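MS5a (Brassica napus, PDB 6L77) is a meiosis-related protein with a cystatin-like fold whose function is not settled, though it appears to enhance papain rather than inhibit it. Local coordinates at residues A[166-171]-A[186-191]. Residues are numbered along the deposited sequence; the frame is centred on the assembly and turned at random.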
loop_
_atom_site.group_PDB
_atom_site.type_symbol
_atom_site.label_atom_id
_atom_site.label_comp_id
_atom_site.label_asym_id
_atom_site.label_seq_id
_atom_site.Cartn_x
_atom_site.Cartn_y
_atom_site.Cartn_z
ATOM N N VAL A 166 0.555 5.342 13.831
ATOM C CA VAL A 166 -0.224 4.510 12.916
ATOM C C VAL A 166 -1.396 3.936 13.696
ATOM O O VAL A 166 -1.213 3.427 14.804
ATOM C CB VAL A 166 0.608 3.370 12.291
ATOM C CG1 VAL A 166 -0.267 2.485 11.407
ATOM C CG2 VAL A 166 1.767 3.917 11.479
ATOM N N VAL A 167 -2.594 4.027 13.130
ATOM C CA VAL A 167 -3.780 3.390 13.691
ATOM C C VAL A 167 -4.410 2.566 12.579
ATOM O O VAL A 167 -4.529 3.044 11.451
ATOM C CB VAL A 167 -4.779 4.429 14.241
ATOM C CG1 VAL A 167 -6.118 3.780 14.591
ATOM C CG2 VAL A 167 -4.182 5.145 15.455
ATOM N N VAL A 168 -4.795 1.327 12.883
ATOM C CA VAL A 168 -5.468 0.465 11.915
ATOM C C VAL A 168 -6.845 0.108 12.455
ATOM O O VAL A 168 -6.986 -0.216 13.639
ATOM C CB VAL A 168 -4.661 -0.816 11.624
ATOM C CG1 VAL A 168 -5.422 -1.692 10.634
ATOM C CG2 VAL A 168 -3.277 -0.466 11.065
ATOM N N GLU A 169 -7.854 0.158 11.588
ATOM C CA GLU A 169 -9.210 -0.222 11.949
ATOM C C GLU A 169 -9.629 -1.428 11.121
ATOM O O GLU A 169 -9.427 -1.458 9.897
ATOM C CB GLU A 169 -10.204 0.936 11.765
ATOM C CG GLU A 169 -11.642 0.533 12.113
ATOM C CD GLU A 169 -12.601 1.706 12.310
ATOM O OE1 GLU A 169 -12.205 2.864 12.063
ATOM O OE2 GLU A 169 -13.758 1.458 12.723
ATOM N N THR A 170 -10.202 -2.422 11.795
ATOM C CA THR A 170 -10.719 -3.625 11.165
ATOM C C THR A 170 -12.225 -3.694 11.359
ATOM O O THR A 170 -12.805 -2.986 12.183
ATOM C CB THR A 170 -10.089 -4.898 11.750
ATOM O OG1 THR A 170 -10.417 -4.975 13.139
ATOM C CG2 THR A 170 -8.569 -4.883 11.580
ATOM N N GLU A 171 -12.836 -4.604 10.601
ATOM C CA GLU A 171 -14.264 -4.870 10.671
ATOM C C GLU A 171 -14.612 -5.894 11.741
ATOM O O GLU A 171 -15.773 -5.977 12.151
ATOM C CB GLU A 171 -14.750 -5.354 9.293
ATOM C CG GLU A 171 -14.015 -4.641 8.141
ATOM C CD GLU A 171 -14.410 -5.120 6.742
ATOM O OE1 GLU A 171 -14.871 -6.272 6.591
ATOM O OE2 GLU A 171 -14.245 -4.330 5.788
ATOM N N VAL A 186 -8.554 -3.706 5.904
ATOM C CA VAL A 186 -8.074 -2.791 6.937
ATOM C C VAL A 186 -8.268 -1.356 6.474
ATOM O O VAL A 186 -8.296 -1.063 5.273
ATOM C CB VAL A 186 -6.583 -3.010 7.307
ATOM C CG1 VAL A 186 -6.359 -4.351 8.034
ATOM C CG2 VAL A 186 -5.701 -2.913 6.069
ATOM N N LEU A 187 -8.390 -0.457 7.448
ATOM C CA LEU A 187 -8.372 0.982 7.228
ATOM C C LEU A 187 -7.174 1.525 8.001
ATOM O O LEU A 187 -7.092 1.347 9.220
ATOM C CB LEU A 187 -9.690 1.605 7.701
ATOM C CG LEU A 187 -10.020 3.065 7.427
ATOM C CD1 LEU A 187 -10.081 3.322 5.948
ATOM C CD2 LEU A 187 -11.352 3.423 8.063
ATOM N N VAL A 188 -6.228 2.152 7.295
ATOM C CA VAL A 188 -4.938 2.520 7.875
ATOM C C VAL A 188 -4.821 4.037 7.928
ATOM O O VAL A 188 -5.011 4.714 6.912
ATOM C CB VAL A 188 -3.768 1.920 7.074
ATOM C CG1 VAL A 188 -2.476 2.109 7.845
ATOM C CG2 VAL A 188 -4.017 0.445 6.783
ATOM N N TYR A 189 -4.481 4.566 9.104
ATOM C CA TYR A 189 -4.213 5.988 9.303
ATOM C C TYR A 189 -2.735 6.139 9.623
ATOM O O TYR A 189 -2.249 5.547 10.593
ATOM C CB TYR A 189 -5.045 6.559 10.454
ATOM C CG TYR A 189 -6.538 6.342 10.341
ATOM C CD1 TYR A 189 -7.128 5.167 10.800
ATOM C CD2 TYR A 189 -7.367 7.327 9.806
ATOM C CE1 TYR A 189 -8.499 4.978 10.724
ATOM C CE2 TYR A 189 -8.736 7.140 9.718
ATOM C CZ TYR A 189 -9.295 5.967 10.184
ATOM O OH TYR A 189 -10.654 5.789 10.107
ATOM N N ILE A 190 -2.025 6.937 8.832
ATOM C CA ILE A 190 -0.583 7.077 8.980
ATOM C C ILE A 190 -0.256 8.544 9.167
ATOM O O ILE A 190 -0.523 9.362 8.281
ATOM C CB ILE A 190 0.178 6.507 7.775
ATOM C CG1 ILE A 190 -0.272 5.066 7.522
ATOM C CG2 ILE A 190 1.696 6.603 8.037
ATOM C CD1 ILE A 190 0.327 4.416 6.276
ATOM N N ARG A 191 0.332 8.873 10.311
ATOM C CA ARG A 191 0.823 10.211 10.597
ATOM C C ARG A 191 2.331 10.207 10.368
ATOM O O ARG A 191 3.050 9.435 11.012
ATOM C CB ARG A 191 0.472 10.605 12.033
ATOM C CG ARG A 191 1.139 11.879 12.538
ATOM C CD ARG A 191 0.514 13.152 11.980
ATOM N NE ARG A 191 1.204 14.307 12.544
ATOM C CZ ARG A 191 2.360 14.785 12.091
ATOM N NH1 ARG A 191 2.927 15.819 12.690
ATOM N NH2 ARG A 191 2.948 14.235 11.037
#
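Val-186 meets Val-168 where two neighbouring antiparallel strands of the cystatin-like sheet begin to pair, its CB 3.8 Å from CG1 of Val-168. The strands illustrate how alternation sorts side chains: Val-166, Val-168, Val-188 and Ile-190 share one face, where helix 138-150 packs on Val-166, Val-188 and Ile-190, while Val-167, Glu-169, Leu-187 and Tyr-189 share the other. Leu-187 exchanges two backbone hydrogen bonds with Glu-169, Leu-187 N to Glu-169 O and Glu-169 N to Leu-187 O, both 2.8 Å, and the two side chains run alongside each other. The extended Glu-169, with CG opposite its backbone N (chi1 179°), carries its carboxylate past Leu-187 CD2 to a salt bridge between OE2 and Arg-123. At Val-188, CG1 lies 4.2 Å from both Val-166 CG1 and Val-168 CG2, bridging the two valines that share its face. Tyr-189 and Val-167 form the next hydrogen-bonded pair; the ring extends beside Glu-169, its plane 31° from the carboxylate, and touches Pro-109, while Val-167 O lies in the ring plane at its edge, 3.4 Å from CD1. A serine here would probably open a gap beside Val-167 and Pro-109. Ile-190 continues the helix-covered face, its CG2 4.4 Å from Val-166 CG2.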